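Local coordinates for protein putative dihydrodipicolinate synthase (Thermus thermophilus, PDB 2PCQ) that is of unknown function but belongs to the dihydrodipicolinate synthetase family, built on a TIM barrel, and is assembled from four chains, at residues T8-E13 with L240-L245; Q26-L31 with L248-G253. One frame throughout, in Å; residues are numbered along the deposited sequence.

How the contacts relate
Both contacts lie on the same side of the chain's centre, each about 16 Å from it, centre to centre. Contact 1 joins the loop after the first barrel strand to helix 216-247; contact 2 joins the last part of the next helix, 18-28, to the segment that leaves helix 216-247. Their centres lie about 12 Å apart, and the segments touch directly. The N of Leu250 probably bonds to the O of Leu245 at 2.9 Å, while Pro9 CG rests 3.4 Å from Pro251 O. Ala252 CB packs on Leu245 CB, and the O of Ala252 lies 3.4 Å from Lys242 CE. The modelled potassium ion, at Ala143 and Val148, draws on no residue of either contact.

Contact 1 of 2, residues T8-E13 with L240-L245; sequences TPFDRE and LLKQAL
Lys242 NZ donates a hydrogen bond to the backbone O of Thr8 at 2.6 Å, and this single tip carries nearly the whole contact. The ammonium nitrogen stands above the carbonyl plane, 41° out of it, with a C=O...N angle of 134°. Just behind it, Lys242 CE passes 3.4 Å from the same Thr8 O. CD2 of Phe10 lies 3.6 Å from NZ, which approaches the ring obliquely. The first torsion of the lysine, with CG anti to the carbonyl carbon (chi1 -76°), sets the direction in which the chain leaves the helix; its reach comes from the torsions beyond CG, all close to 180°. In this TIM barrel the segment 8-13 belongs to the loop that runs from the C-terminal end of strand 2-6 into helix 18-28, whereas Lys242 belongs to the long helix 216-247, which comes after helix 201-212, beyond the eighth strand. The buried lysine joins the loop after the first strand to the helices beyond the barrel. Two further partners grip NZ: Glu43, through a salt bridge to OE2, and the O of Tyr254. The carboxylate would be expected to stabilise the charged lysine. Further out, Thr8 OG1 bonds to Gly42 O, and the backbone of Phe10 bonds to Tyr254.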
loop_
_atom_site.group_PDB
_atom_site.type_symbol
_atom_site.label_atom_id
_atom_site.label_comp_id
_atom_site.label_asym_id
_atom_site.label_seq_id
_atom_site.Cartn_x
_atom_site.Cartn_y
_atom_site.Cartn_z
ATOM N N THR A 8 -8.931 -16.077 -23.966
ATOM C CA THR A 8 -8.440 -16.180 -25.333
ATOM C C THR A 8 -7.494 -17.375 -25.343
ATOM O O THR A 8 -6.443 -17.354 -24.704
ATOM C CB THR A 8 -7.682 -14.913 -25.758
ATOM O OG1 THR A 8 -8.567 -13.788 -25.686
ATOM C CG2 THR A 8 -7.170 -15.057 -27.189
ATOM N N PRO A 9 -7.868 -18.442 -26.063
ATOM C CA PRO A 9 -7.081 -19.674 -26.170
ATOM C C PRO A 9 -5.734 -19.585 -26.874
ATOM O O PRO A 9 -5.610 -18.958 -27.920
ATOM C CB PRO A 9 -8.023 -20.630 -26.909
ATOM C CG PRO A 9 -9.393 -20.075 -26.634
ATOM C CD PRO A 9 -9.161 -18.595 -26.752
ATOM N N PHE A 10 -4.737 -20.229 -26.272
ATOM C CA PHE A 10 -3.383 -20.335 -26.816
ATOM C C PHE A 10 -3.078 -21.824 -26.646
ATOM O O PHE A 10 -3.599 -22.447 -25.720
ATOM C CB PHE A 10 -2.359 -19.556 -25.972
ATOM C CG PHE A 10 -2.539 -18.064 -25.993
ATOM C CD1 PHE A 10 -2.181 -17.319 -27.112
ATOM C CD2 PHE A 10 -3.066 -17.401 -24.883
ATOM C CE1 PHE A 10 -2.344 -15.932 -27.130
ATOM C CE2 PHE A 10 -3.234 -16.021 -24.887
ATOM C CZ PHE A 10 -2.873 -15.280 -26.014
ATOM N N ASP A 11 -2.269 -22.409 -27.525
ATOM C CA ASP A 11 -1.912 -23.809 -27.329
ATOM C C ASP A 11 -0.811 -23.772 -26.273
ATOM O O ASP A 11 -0.470 -22.696 -25.785
ATOM C CB ASP A 11 -1.403 -24.469 -28.621
ATOM C CG ASP A 11 -0.247 -23.717 -29.259
ATOM O OD1 ASP A 11 0.602 -23.162 -28.528
ATOM O OD2 ASP A 11 -0.184 -23.703 -30.506
ATOM N N ARG A 12 -0.257 -24.928 -25.918
ATOM C CA ARG A 12 0.795 -24.981 -24.905
ATOM C C ARG A 12 2.043 -24.167 -25.246
ATOM O O ARG A 12 2.756 -23.718 -24.345
ATOM C CB ARG A 12 1.193 -26.434 -24.628
ATOM C CG ARG A 12 0.226 -27.181 -23.720
ATOM C CD ARG A 12 0.628 -28.640 -23.569
ATOM N NE ARG A 12 -0.265 -29.372 -22.677
ATOM C CZ ARG A 12 -0.312 -29.204 -21.360
ATOM N NH1 ARG A 12 0.484 -28.326 -20.767
ATOM N NH2 ARG A 12 -1.158 -29.917 -20.635
ATOM N N GLU A 13 2.306 -23.976 -26.536
ATOM C CA GLU A 13 3.477 -23.210 -26.959
ATOM C C GLU A 13 3.219 -21.702 -26.985
ATOM O O GLU A 13 4.135 -20.913 -27.220
ATOM C CB GLU A 13 3.950 -23.674 -28.339
ATOM C CG GLU A 13 4.588 -25.058 -28.359
ATOM C CD GLU A 13 3.619 -26.162 -27.976
ATOM O OE1 GLU A 13 2.554 -26.275 -28.622
ATOM O OE2 GLU A 13 3.926 -26.922 -27.031
ATOM N N LEU A 240 -6.409 -20.725 -13.507
ATOM C CA LEU A 240 -7.468 -21.543 -12.919
ATOM C C LEU A 240 -8.707 -21.551 -13.803
ATOM O O LEU A 240 -9.346 -22.587 -13.974
ATOM C CB LEU A 240 -7.833 -21.041 -11.515
ATOM C CG LEU A 240 -8.898 -21.864 -10.773
ATOM C CD1 LEU A 240 -8.464 -23.325 -10.712
ATOM C CD2 LEU A 240 -9.113 -21.307 -9.366
ATOM N N LEU A 241 -9.041 -20.395 -14.371
ATOM C CA LEU A 241 -10.204 -20.284 -15.247
ATOM C C LEU A 241 -10.074 -21.202 -16.460
ATOM O O LEU A 241 -10.998 -21.944 -16.790
ATOM C CB LEU A 241 -10.375 -18.837 -15.726
ATOM C CG LEU A 241 -11.473 -18.605 -16.769
ATOM C CD1 LEU A 241 -12.814 -19.051 -16.200
ATOM C CD2 LEU A 241 -11.511 -17.133 -17.169
ATOM N N LYS A 242 -8.927 -21.148 -17.126
ATOM C CA LYS A 242 -8.711 -21.976 -18.301
ATOM C C LYS A 242 -8.663 -23.462 -17.966
ATOM O O LYS A 242 -9.212 -24.284 -18.699
ATOM C CB LYS A 242 -7.433 -21.548 -19.027
ATOM C CG LYS A 242 -7.603 -20.256 -19.822
ATOM C CD LYS A 242 -6.394 -19.975 -20.706
ATOM C CE LYS A 242 -6.705 -18.879 -21.709
ATOM N NZ LYS A 242 -5.563 -18.625 -22.630
ATOM N N GLN A 243 -8.015 -23.810 -16.859
ATOM C CA GLN A 243 -7.933 -25.209 -16.467
ATOM C C GLN A 243 -9.329 -25.757 -16.173
ATOM O O GLN A 243 -9.630 -26.910 -16.483
ATOM C CB GLN A 243 -7.027 -25.373 -15.244
ATOM C CG GLN A 243 -6.958 -26.809 -14.727
ATOM C CD GLN A 243 -5.847 -27.015 -13.718
ATOM O OE1 GLN A 243 -5.508 -26.107 -12.956
ATOM N NE2 GLN A 243 -5.282 -28.217 -13.698
ATOM N N ALA A 244 -10.183 -24.923 -15.587
ATOM C CA ALA A 244 -11.550 -25.325 -15.264
ATOM C C ALA A 244 -12.341 -25.552 -16.549
ATOM O O ALA A 244 -13.066 -26.540 -16.681
ATOM C CB ALA A 244 -12.227 -24.254 -14.420
ATOM N N LEU A 245 -12.207 -24.635 -17.499
ATOM C CA LEU A 245 -12.917 -24.779 -18.757
ATOM C C LEU A 245 -12.437 -26.020 -19.504
ATOM O O LEU A 245 -13.250 -26.752 -20.062
ATOM C CB LEU A 245 -12.742 -23.525 -19.618
ATOM C CG LEU A 245 -13.552 -22.322 -19.127
ATOM C CD1 LEU A 245 -13.079 -21.054 -19.819
ATOM C CD2 LEU A 245 -15.032 -22.562 -19.392
#

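Contact 2 of 2, residues Q26-L31 with L248-G253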
loop_
_atom_site.group_PDB
_atom_site.type_symbol
_atom_site.label_atom_id
_atom_site.label_comp_id
_atom_site.label_asym_id
_atom_site.label_seq_id
_atom_site.Cartn_x
_atom_site.Cartn_y
_atom_site.Cartn_z
ATOM N N GLN A 26 -18.888 -19.718 -29.099
ATOM C CA GLN A 26 -20.157 -20.310 -29.523
ATOM C C GLN A 26 -20.758 -21.236 -28.470
ATOM O O GLN A 26 -21.974 -21.404 -28.404
ATOM C CB GLN A 26 -19.967 -21.083 -30.832
ATOM C CG GLN A 26 -19.435 -20.231 -31.977
ATOM C CD GLN A 26 -19.179 -21.035 -33.246
ATOM O OE1 GLN A 26 -18.552 -22.096 -33.211
ATOM N NE2 GLN A 26 -19.655 -20.523 -34.375
ATOM N N ALA A 27 -19.903 -21.831 -27.644
ATOM C CA ALA A 27 -20.360 -22.744 -26.602
ATOM C C ALA A 27 -20.884 -22.019 -25.370
ATOM O O ALA A 27 -21.656 -22.581 -24.597
ATOM C CB ALA A 27 -19.232 -23.678 -26.203
ATOM N N LEU A 28 -20.472 -20.770 -25.186
ATOM C CA LEU A 28 -20.900 -20.016 -24.017
ATOM C C LEU A 28 -21.987 -18.978 -24.268
ATOM O O LEU A 28 -22.875 -18.793 -23.436
ATOM C CB LEU A 28 -19.687 -19.326 -23.375
ATOM C CG LEU A 28 -18.618 -20.251 -22.788
ATOM C CD1 LEU A 28 -17.367 -19.461 -22.425
ATOM C CD2 LEU A 28 -19.187 -20.949 -21.566
ATOM N N GLU A 29 -21.914 -18.301 -25.408
ATOM C CA GLU A 29 -22.866 -17.244 -25.739
ATOM C C GLU A 29 -24.351 -17.559 -25.539
ATOM O O GLU A 29 -25.107 -16.702 -25.078
ATOM C CB GLU A 29 -22.630 -16.755 -27.176
ATOM C CG GLU A 29 -23.453 -15.524 -27.539
ATOM C CD GLU A 29 -23.081 -14.940 -28.889
ATOM O OE1 GLU A 29 -23.125 -15.681 -29.894
ATOM O OE2 GLU A 29 -22.750 -13.736 -28.945
ATOM N N PRO A 30 -24.794 -18.781 -25.883
ATOM C CA PRO A 30 -26.213 -19.119 -25.707
ATOM C C PRO A 30 -26.678 -19.080 -24.251
ATOM O O PRO A 30 -27.853 -18.837 -23.962
ATOM C CB PRO A 30 -26.307 -20.528 -26.289
ATOM C CG PRO A 30 -25.254 -20.514 -27.356
ATOM C CD PRO A 30 -24.103 -19.836 -26.646
ATOM N N LEU A 31 -25.743 -19.318 -23.341
ATOM C CA LEU A 31 -26.041 -19.353 -21.914
ATOM C C LEU A 31 -26.032 -17.998 -21.220
ATOM O O LEU A 31 -26.421 -17.900 -20.053
ATOM C CB LEU A 31 -25.040 -20.277 -21.219
ATOM C CG LEU A 31 -25.080 -21.746 -21.649
ATOM C CD1 LEU A 31 -23.811 -22.460 -21.216
ATOM C CD2 LEU A 31 -26.309 -22.406 -21.038
ATOM N N LEU A 248 -13.963 -29.064 -18.098
ATOM C CA LEU A 248 -15.358 -29.224 -18.487
ATOM C C LEU A 248 -15.487 -29.560 -19.971
ATOM O O LEU A 248 -16.590 -29.642 -20.502
ATOM C CB LEU A 248 -16.145 -27.946 -18.183
ATOM C CG LEU A 248 -16.250 -27.558 -16.707
ATOM C CD1 LEU A 248 -16.938 -26.211 -16.585
ATOM C CD2 LEU A 248 -17.023 -28.633 -15.947
ATOM N N GLY A 249 -14.354 -29.740 -20.640
ATOM C CA GLY A 249 -14.381 -30.088 -22.050
ATOM C C GLY A 249 -14.405 -28.953 -23.060
ATOM O O GLY A 249 -14.502 -29.215 -24.255
ATOM N N LEU A 250 -14.327 -27.703 -22.610
ATOM C CA LEU A 250 -14.333 -26.581 -23.550
ATOM C C LEU A 250 -12.904 -26.228 -23.972
ATOM O O LEU A 250 -11.964 -26.367 -23.187
ATOM C CB LEU A 250 -15.031 -25.363 -22.933
ATOM C CG LEU A 250 -16.544 -25.506 -22.729
ATOM C CD1 LEU A 250 -17.122 -24.210 -22.191
ATOM C CD2 LEU A 250 -17.206 -25.855 -24.048
ATOM N N PRO A 251 -12.722 -25.770 -25.223
ATOM C CA PRO A 251 -11.408 -25.402 -25.765
ATOM C C PRO A 251 -10.839 -24.055 -25.298
ATOM O O PRO A 251 -10.547 -23.184 -26.118
ATOM C CB PRO A 251 -11.653 -25.431 -27.272
ATOM C CG PRO A 251 -13.035 -24.876 -27.372
ATOM C CD PRO A 251 -13.770 -25.615 -26.252
ATOM N N ALA A 252 -10.660 -23.897 -23.990
ATOM C CA ALA A 252 -10.133 -22.655 -23.433
ATOM C C ALA A 252 -8.633 -22.484 -23.651
ATOM O O ALA A 252 -8.105 -21.378 -23.551
ATOM C CB ALA A 252 -10.448 -22.579 -21.946
ATOM N N GLY A 253 -7.939 -23.577 -23.946
ATOM C CA GLY A 253 -6.509 -23.480 -24.162
ATOM C C GLY A 253 -5.722 -23.230 -22.882
ATOM O O GLY A 253 -6.199 -23.512 -21.780
#
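Leu250 reaches across to Ala27 and Leu28 with its two methyl groups, one for each neighbour. Its CB points toward the helix, and at CG, which stands beside the backbone N (chi1 -69°), the chain forks into CD1 and CD2. CD2 comes to rest on Ala27 CB at 3.7 Å, a short side chain directed back at the leucine. CD1 meets CD2 of Leu28 at 3.9 Å; the two leucines approach at a slant, and the touch is methyl against methyl. Leu28 starts out alongside the interface, and it is the far end of its side chain that closes the gap. No hydrogen bond crosses between the segments, and the apolar contact is partly buried. It involves the last part of helix 18-28, the first helix of the beta/alpha barrel; residues 29-31 form a 3-10 segment, with a bond from Leu31 N to Leu28 O at 2.9 Å. The opposing segment is the exit from helix 216-247, which closes in a Schellman motif with Gly249 at the positive phi (89°) that such a motif uses, one that glycine readily adopts. Immediately after this glycine the chain presents Leu250 to the barrel helix, and an inverse gamma turn centred on Pro251, with a weak bond from Ala252 N to Leu250 O, turns the chain. Around the same leucine, Leu24 of helix 18-28 and Leu245 of helix 216-247 add apolar neighbours, while Leu28 also touches Asn198 and the C-terminal Leu283.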